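Local atomic coordinates of D-psicose 3-epimerase (Agrobacterium tumefaciens, PDB entry 2HK0), a protein that catalyses the epimerisation of ketohexoses at C3, interconverting D-psicose and D-fructose in a TIM-barrel active site where a metal ion is pivotal. Residues P88-N93 against S130-D135; D203-N208 against G231-R235; S213-I218 against M243-I248. All blocks are in the same frame, centred on the assembly; numbering follows the deposited sequence.

Contact 1 of 3, residues P88-N93 against S130-D135; sequences PSKTKN and SYWPID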
# COMPACT_ATOMS: atom_id res chain seq x y z
N PRO A 88 1.04 -18.25 30.02
CA PRO A 88 1.38 -19.49 30.73
C PRO A 88 2.90 -19.69 30.72
O PRO A 88 3.58 -19.16 29.84
CB PRO A 88 0.65 -20.57 29.92
CG PRO A 88 -0.47 -19.81 29.25
CD PRO A 88 0.22 -18.54 28.84
N SER A 89 3.41 -20.46 31.67
CA SER A 89 4.84 -20.72 31.77
C SER A 89 5.18 -22.15 31.38
O SER A 89 4.29 -22.96 31.17
CB SER A 89 5.34 -20.45 33.19
OG SER A 89 4.95 -21.49 34.07
N LYS A 90 6.47 -22.45 31.30
CA LYS A 90 6.93 -23.78 30.94
C LYS A 90 6.46 -24.84 31.93
O LYS A 90 6.21 -25.97 31.56
CB LYS A 90 8.46 -23.84 30.85
CG LYS A 90 9.05 -22.83 29.87
CD LYS A 90 10.53 -23.10 29.57
CE LYS A 90 11.04 -22.15 28.48
NZ LYS A 90 12.40 -22.52 27.96
N THR A 91 6.32 -24.45 33.19
CA THR A 91 5.89 -25.38 34.23
C THR A 91 4.37 -25.42 34.45
O THR A 91 3.85 -26.34 35.08
CB THR A 91 6.58 -25.05 35.57
OG1 THR A 91 6.38 -23.66 35.86
CG2 THR A 91 8.07 -25.34 35.48
N LYS A 92 3.66 -24.42 33.94
CA LYS A 92 2.20 -24.37 34.09
C LYS A 92 1.57 -23.97 32.76
O LYS A 92 1.44 -22.78 32.48
CB LYS A 92 1.80 -23.36 35.17
CG LYS A 92 2.42 -23.63 36.53
CD LYS A 92 1.94 -22.64 37.57
CE LYS A 92 2.60 -22.90 38.92
NZ LYS A 92 2.16 -21.89 39.92
N ASN A 93 1.19 -24.95 31.95
CA ASN A 93 0.57 -24.66 30.66
C ASN A 93 -0.24 -25.86 30.23
O ASN A 93 -0.04 -26.97 30.73
CB ASN A 93 1.63 -24.35 29.61
CG ASN A 93 2.47 -25.56 29.25
OD1 ASN A 93 1.97 -26.50 28.63
ND2 ASN A 93 3.74 -25.53 29.62
N SER A 130 -0.63 -22.37 24.74
CA SER A 130 0.79 -22.69 24.78
C SER A 130 1.45 -22.02 25.97
O SER A 130 0.87 -21.94 27.05
CB SER A 130 1.39 -22.18 23.46
OG SER A 130 2.77 -22.43 23.33
N TYR A 131 2.67 -21.55 25.77
CA TYR A 131 3.40 -20.86 26.81
C TYR A 131 4.54 -20.08 26.18
O TYR A 131 4.75 -20.14 24.96
CB TYR A 131 3.97 -21.84 27.83
CG TYR A 131 5.08 -22.71 27.28
CD1 TYR A 131 4.80 -23.84 26.53
CD2 TYR A 131 6.42 -22.39 27.53
CE1 TYR A 131 5.82 -24.66 26.04
CE2 TYR A 131 7.45 -23.20 27.04
CZ TYR A 131 7.15 -24.33 26.29
OH TYR A 131 8.17 -25.13 25.83
N TRP A 132 5.24 -19.34 27.02
CA TRP A 132 6.39 -18.55 26.61
C TRP A 132 7.47 -18.78 27.68
O TRP A 132 7.14 -18.90 28.86
CB TRP A 132 6.04 -17.07 26.57
CG TRP A 132 7.24 -16.25 26.38
CD1 TRP A 132 7.82 -15.91 25.20
CD2 TRP A 132 8.06 -15.69 27.41
NE1 TRP A 132 8.96 -15.18 25.43
CE2 TRP A 132 9.13 -15.03 26.78
CE3 TRP A 132 7.99 -15.70 28.81
CZ2 TRP A 132 10.13 -14.37 27.50
CZ3 TRP A 132 8.99 -15.04 29.53
CH2 TRP A 132 10.05 -14.38 28.87
N PRO A 133 8.75 -18.81 27.30
CA PRO A 133 9.38 -18.64 25.98
C PRO A 133 9.09 -19.71 24.93
O PRO A 133 8.31 -19.49 24.00
CB PRO A 133 10.87 -18.57 26.32
CG PRO A 133 10.90 -18.09 27.75
CD PRO A 133 9.79 -18.90 28.35
N ILE A 134 9.75 -20.85 25.11
CA ILE A 134 9.69 -22.04 24.24
C ILE A 134 11.10 -22.24 23.69
O ILE A 134 11.59 -21.46 22.88
CB ILE A 134 8.70 -21.91 23.04
CG1 ILE A 134 7.25 -22.02 23.53
CG2 ILE A 134 8.95 -23.04 22.05
CD1 ILE A 134 6.22 -21.97 22.41
N ASP A 135 11.77 -23.29 24.17
CA ASP A 135 13.13 -23.58 23.74
C ASP A 135 13.14 -24.19 22.35
O ASP A 135 12.92 -25.39 22.18
CB ASP A 135 13.80 -24.54 24.73
CG ASP A 135 15.26 -24.80 24.40
OD1 ASP A 135 15.59 -24.92 23.20
OD2 ASP A 135 16.09 -24.90 25.33
O HOH W 1 8.28 -20.01 30.97

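Contact 2 of 3, residues D203-N208 against G231-R235; sequences DTFHMN and GESNR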
# COMPACT_ATOMS: atom_id res chain seq x y z
N ASP A 203 -3.32 -10.03 16.01
CA ASP A 203 -2.43 -8.94 16.42
C ASP A 203 -1.70 -8.44 15.16
O ASP A 203 -1.03 -9.22 14.48
CB ASP A 203 -1.47 -9.53 17.45
CG ASP A 203 -0.49 -8.52 18.00
OD1 ASP A 203 -0.04 -7.64 17.23
OD2 ASP A 203 -0.15 -8.64 19.19
N THR A 204 -1.82 -7.15 14.84
CA THR A 204 -1.18 -6.63 13.63
C THR A 204 0.31 -6.91 13.53
O THR A 204 0.80 -7.15 12.44
CB THR A 204 -1.44 -5.13 13.43
OG1 THR A 204 -1.00 -4.39 14.57
CG2 THR A 204 -2.92 -4.89 13.18
N PHE A 205 1.01 -6.91 14.65
CA PHE A 205 2.44 -7.19 14.64
C PHE A 205 2.72 -8.60 14.11
O PHE A 205 3.65 -8.81 13.31
CB PHE A 205 3.03 -7.04 16.06
CG PHE A 205 4.47 -7.51 16.19
CD1 PHE A 205 5.51 -6.80 15.58
CD2 PHE A 205 4.78 -8.66 16.91
CE1 PHE A 205 6.85 -7.24 15.70
CE2 PHE A 205 6.11 -9.11 17.04
CZ PHE A 205 7.14 -8.39 16.43
N HIS A 206 1.91 -9.57 14.54
CA HIS A 206 2.10 -10.96 14.14
C HIS A 206 1.56 -11.20 12.74
O HIS A 206 2.16 -11.94 11.95
CB HIS A 206 1.43 -11.88 15.16
CG HIS A 206 1.97 -11.73 16.55
ND1 HIS A 206 3.27 -12.01 16.88
CD2 HIS A 206 1.38 -11.31 17.70
CE1 HIS A 206 3.48 -11.77 18.16
NE2 HIS A 206 2.34 -11.34 18.69
N MSE A 207 0.42 -10.59 12.44
CA MSE A 207 -0.16 -10.74 11.11
C MSE A 207 0.82 -10.21 10.06
O MSE A 207 0.93 -10.76 8.96
CB MSE A 207 -1.46 -9.93 11.01
CG MSE A 207 -2.59 -10.38 11.90
SE MSE A 207 -4.12 -9.18 11.59
CE MSE A 207 -3.87 -7.97 12.99
N ASN A 208 1.54 -9.13 10.40
CA ASN A 208 2.48 -8.51 9.47
C ASN A 208 3.53 -9.50 8.98
O ASN A 208 4.02 -9.38 7.86
CB ASN A 208 3.19 -7.32 10.14
CG ASN A 208 4.06 -6.54 9.16
OD1 ASN A 208 3.55 -5.99 8.18
ND2 ASN A 208 5.36 -6.50 9.41
N GLY A 231 -0.38 -2.36 16.52
CA GLY A 231 0.95 -1.80 16.63
C GLY A 231 1.54 -1.79 15.24
O GLY A 231 1.05 -2.50 14.35
N GLU A 232 2.58 -0.98 15.01
CA GLU A 232 3.19 -0.95 13.70
C GLU A 232 4.07 -2.20 13.61
O GLU A 232 4.19 -2.94 14.59
CB GLU A 232 4.01 0.34 13.52
CG GLU A 232 3.17 1.64 13.49
CD GLU A 232 2.23 1.74 12.26
OE1 GLU A 232 2.45 0.99 11.29
OE2 GLU A 232 1.30 2.59 12.27
N SER A 233 4.67 -2.44 12.45
CA SER A 233 5.47 -3.64 12.26
C SER A 233 6.61 -3.77 13.25
O SER A 233 7.01 -4.90 13.60
CB SER A 233 6.04 -3.68 10.83
OG SER A 233 7.08 -2.73 10.67
N ASN A 234 7.15 -2.63 13.69
CA ASN A 234 8.24 -2.64 14.67
C ASN A 234 7.75 -2.23 16.05
O ASN A 234 8.54 -1.85 16.93
CB ASN A 234 9.41 -1.75 14.21
CG ASN A 234 8.99 -0.32 13.86
OD1 ASN A 234 7.90 0.12 14.24
ND2 ASN A 234 9.85 0.40 13.14
N ARG A 235 6.43 -2.29 16.23
CA ARG A 235 5.78 -2.04 17.52
C ARG A 235 5.59 -0.62 18.03
O ARG A 235 5.36 -0.43 19.22
CB ARG A 235 6.47 -2.85 18.62
CG ARG A 235 6.62 -4.31 18.28
CD ARG A 235 5.45 -5.09 18.81
NE ARG A 235 5.92 -6.28 19.46
CZ ARG A 235 5.15 -7.14 20.10
NH1 ARG A 235 3.84 -6.95 20.20
NH2 ARG A 235 5.70 -8.21 20.64
O HOH W 2 5.87 -7.29 12.32

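Contact 3 of 3, residues S213-I218 against M243-I248; sequences SFGDAI and MPWHEI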
# COMPACT_ATOMS: atom_id res chain seq x y z
N SER A 213 -2.76 -11.71 3.65
CA SER A 213 -3.54 -10.47 3.56
C SER A 213 -4.19 -10.11 4.91
O SER A 213 -4.84 -10.95 5.52
CB SER A 213 -4.63 -10.61 2.49
OG SER A 213 -5.63 -9.61 2.63
N PHE A 214 -4.03 -8.86 5.35
CA PHE A 214 -4.61 -8.42 6.63
C PHE A 214 -6.14 -8.50 6.58
O PHE A 214 -6.78 -9.03 7.49
CB PHE A 214 -4.19 -6.97 6.97
CG PHE A 214 -2.73 -6.82 7.31
CD1 PHE A 214 -1.78 -6.58 6.32
CD2 PHE A 214 -2.30 -6.92 8.64
CE1 PHE A 214 -0.43 -6.43 6.65
CE2 PHE A 214 -0.96 -6.76 8.96
CZ PHE A 214 -0.02 -6.52 7.97
N GLY A 215 -6.72 -7.95 5.51
CA GLY A 215 -8.15 -7.98 5.36
C GLY A 215 -8.68 -9.41 5.31
O GLY A 215 -9.70 -9.73 5.94
N ASP A 216 -8.00 -10.27 4.56
CA ASP A 216 -8.43 -11.65 4.44
C ASP A 216 -8.34 -12.39 5.76
O ASP A 216 -9.21 -13.20 6.06
CB ASP A 216 -7.60 -12.41 3.40
CG ASP A 216 -8.07 -12.16 1.96
OD1 ASP A 216 -9.10 -11.47 1.76
OD2 ASP A 216 -7.40 -12.66 1.03
N ALA A 217 -7.30 -12.11 6.55
CA ALA A 217 -7.12 -12.80 7.83
C ALA A 217 -8.26 -12.40 8.79
O ALA A 217 -8.80 -13.24 9.53
CB ALA A 217 -5.76 -12.44 8.43
N ILE A 218 -8.63 -11.13 8.75
CA ILE A 218 -9.69 -10.62 9.62
C ILE A 218 -11.04 -11.21 9.23
O ILE A 218 -11.82 -11.61 10.09
CB ILE A 218 -9.72 -9.09 9.57
CG1 ILE A 218 -8.49 -8.55 10.30
CG2 ILE A 218 -11.02 -8.55 10.19
CD1 ILE A 218 -8.25 -7.06 10.14
N MSE A 243 1.52 0.29 8.39
CA MSE A 243 0.48 -0.74 8.50
C MSE A 243 -0.72 -0.28 7.62
O MSE A 243 -1.03 0.91 7.54
CB MSE A 243 0.08 -0.84 9.97
CG MSE A 243 -0.58 -2.12 10.42
SE MSE A 243 0.53 -3.70 10.18
CE MSE A 243 1.78 -3.59 11.65
N PRO A 244 -1.39 -1.21 6.92
CA PRO A 244 -2.52 -0.79 6.08
C PRO A 244 -3.78 -0.55 6.93
O PRO A 244 -4.78 -1.27 6.83
CB PRO A 244 -2.71 -1.95 5.10
CG PRO A 244 -1.56 -2.91 5.39
CD PRO A 244 -1.15 -2.66 6.79
N TRP A 245 -3.73 0.49 7.75
CA TRP A 245 -4.83 0.81 8.65
C TRP A 245 -6.20 0.91 8.00
O TRP A 245 -7.18 0.41 8.55
CB TRP A 245 -4.49 2.08 9.43
CG TRP A 245 -3.26 1.88 10.30
CD1 TRP A 245 -2.06 2.53 10.18
CD2 TRP A 245 -3.11 0.95 11.36
NE1 TRP A 245 -1.16 2.04 11.12
CE2 TRP A 245 -1.78 1.07 11.85
CE3 TRP A 245 -3.98 0.01 11.96
CZ2 TRP A 245 -1.29 0.28 12.91
CZ3 TRP A 245 -3.50 -0.77 13.00
CH2 TRP A 245 -2.16 -0.63 13.47
N HIS A 246 -6.28 1.52 6.83
CA HIS A 246 -7.56 1.65 6.14
C HIS A 246 -8.15 0.28 5.78
O HIS A 246 -9.34 0.03 5.98
CB HIS A 246 -7.39 2.53 4.90
CG HIS A 246 -8.66 2.73 4.13
ND1 HIS A 246 -8.93 2.05 2.96
CD2 HIS A 246 -9.74 3.51 4.36
CE1 HIS A 246 -10.12 2.40 2.51
NE2 HIS A 246 -10.63 3.29 3.34
N GLU A 247 -7.31 -0.61 5.25
CA GLU A 247 -7.74 -1.96 4.89
C GLU A 247 -8.21 -2.72 6.16
O GLU A 247 -9.23 -3.43 6.14
CB GLU A 247 -6.58 -2.72 4.26
CG GLU A 247 -6.93 -4.14 3.81
CD GLU A 247 -5.71 -4.93 3.36
OE1 GLU A 247 -4.78 -4.31 2.80
OE2 GLU A 247 -5.68 -6.17 3.53
N ILE A 248 -7.47 -2.54 7.24
CA ILE A 248 -7.78 -3.19 8.51
C ILE A 248 -9.14 -2.68 8.98
O ILE A 248 -10.01 -3.46 9.36
CB ILE A 248 -6.73 -2.83 9.61
CG1 ILE A 248 -5.32 -3.28 9.20
CG2 ILE A 248 -7.15 -3.41 10.96
CD1 ILE A 248 -5.16 -4.73 9.08
O HOH W 3 -3.08 -7.03 2.90

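Contact 1 of 3, residues P88-N93 against S130-D135
Lys90 and Asn93 meet the Tyr131 ring from the same side, at different atoms, while Ile134 CG1 lies over the other face. The lysine chain runs obliquely past it, CG 3.3 Å from Tyr131 CE2. CG of Lys90 stands anti to its own carbonyl carbon (chi1 -57°) and the rest is extended, which carries CE on to Pro133 CD, a tight 3.5 Å away. Pro133 follows a cis peptide bond that turns the chain there. The ammonium end stops near Asp135, NZ 5.1 Å from OD2, too far for a salt bridge; Asp135 OD1 is instead bonded to Ser137 OG.

Asn93 brings its amide to within 14° of parallel with the tyrosine ring, ND2 lying 3.7 Å from Tyr131 CD1. That plane is fixed by polar bonds: ND2 donates nearly straight to Ser89 O (3.1 Å), which also accepts Lys92 N, while OD1 takes the backbone N-H groups of Ser95 and Ser96. Pro88, buried, packs its CB 3.2 Å from Ser130 O and touches Phe109 of helix 99-118.

Between the backbones, Trp132 N donates to Pro88 O (3.3 Å), and a water accepts from Lys90 N and donates to Trp132 O. These loops follow neighbouring barrel strands, 81-85 and 123-126. With one long direct bond, one water and a buried Ile134 N lacking a partner in the model, most of the hold probably comes from carbon contacts round Tyr131.

Contact 2 of 3, residues D203-N208 against G231-R235
This is a buried contact that combines a cation-pi stack with polar bonds, Phe205 and Thr204 at the start of helix 204-210 meeting Arg235 and Gly231 in the loop after strand 225-230. Strands 198-203 and 225-230 are neighbours in the barrel, so the chain leaving one packs against the chain leaving the next. The guanidinium of Arg235 lies flat on the Phe205 ring, planes 3° apart, with CZ 3.9 Å from the ring centroid. Bends at chi2 and chi3 (-93° and -134°) fold the arginine down onto this face, and its CD adds a CH-pi contact there. Ser233 O sits at the ring's edge, 3.1 Å from CD1 of Phe205.

Thr204 OG1 donates to Gly231 O at 2.8 Å, in the carbonyl plane on a lone pair. Asp203 caps the helix, OD1 accepting from Phe205 N. A water ties the two parts together, donating to Phe205 O and Ser233 O and accepting from Asn208 ND2. At the subunit interface Asn208 ND2 also bonds Asn208 O of the second subunit, and Ser233 OG bonds Ile209 O of that subunit.

Asp203 OD2 lies 4.4 Å from Arg235 NH1, beyond a salt bridge, and close to Glu170 and Glu264. The chemistry therefore implies a guanidinium held flat mainly by the Phe205 face, with NH1 making a long, weak ion pair with Glu264.

Contact 3 of 3, residues S213-I218 against M243-I248
Gly215 and Ile248 bring the first turns of helices 214-221 and 245-254 together, their CA atoms 5.7 Å apart. Ser213 is the N-cap of the former, its OG accepting from Asp216 N. Pro244 is the N-cap of the latter and the centre of an inverse gamma turn closed by Trp245 N and Met243 O. Glycine suits its place: a side chain would crowd Glu247 OE2 and hinder the carboxylate's way to the N-H.

With Glu247 CG anti to the backbone N (chi1 -179°) and the chain extended, OE2 reaches Gly215 N at 2.9 Å, met on its anti side with an N-H...O angle of 156°. A water donates to the same oxygen and accepts from Phe214 N, so the helix start offers one N-H directly and a second through water, likely favouring a negative carboxylate.

Beside this polar grip Phe214 forms the apolar half. Pro244 CD lies over one ring face, 4.1 Å from the centroid. Selenomethionine Met243, bent at chi2 and chi3, brings SE obliquely to the ring, 3.6 Å from Phe214 CE2, in a Met-aromatic contact. Ile248 CD1 presses on Phe214 CB at 3.2 Å, while Ile248 CG2 meets Ile218 CD1 at 3.9 Å.

Inward, Ile218 and Ile248 both rest on Phe228 of strand 225-230; Phe214 reaches Met207 and Asn208 of helix 204-210, and Arg242 of the second subunit packs on Phe214.

Overall arrangement
Contacts 2 and 3 are buried neighbours, centres 11 Å apart, on the same side of the chain's centre; contact 1, 22 Å and 30 Å from them between centres, is only partly buried. Contact 2 uses helix 204-210 and the loop after strand 225-230; contact 3 uses the next helix, 214-221, and helix 245-254. They touch directly: Glu232 OE1 and OE2 probably accept from Met243 N and Trp245 NE1. Their segments alternate along the chain, whereas contact 1 closes before either opens. Chemistry follows place: loop-to-loop packing with a water bridge and an exposed lysine in contact 1, a stacked arginine beside acidic residues in contact 2, and apolar helix packing with a carboxylate at a helix start in contact 3.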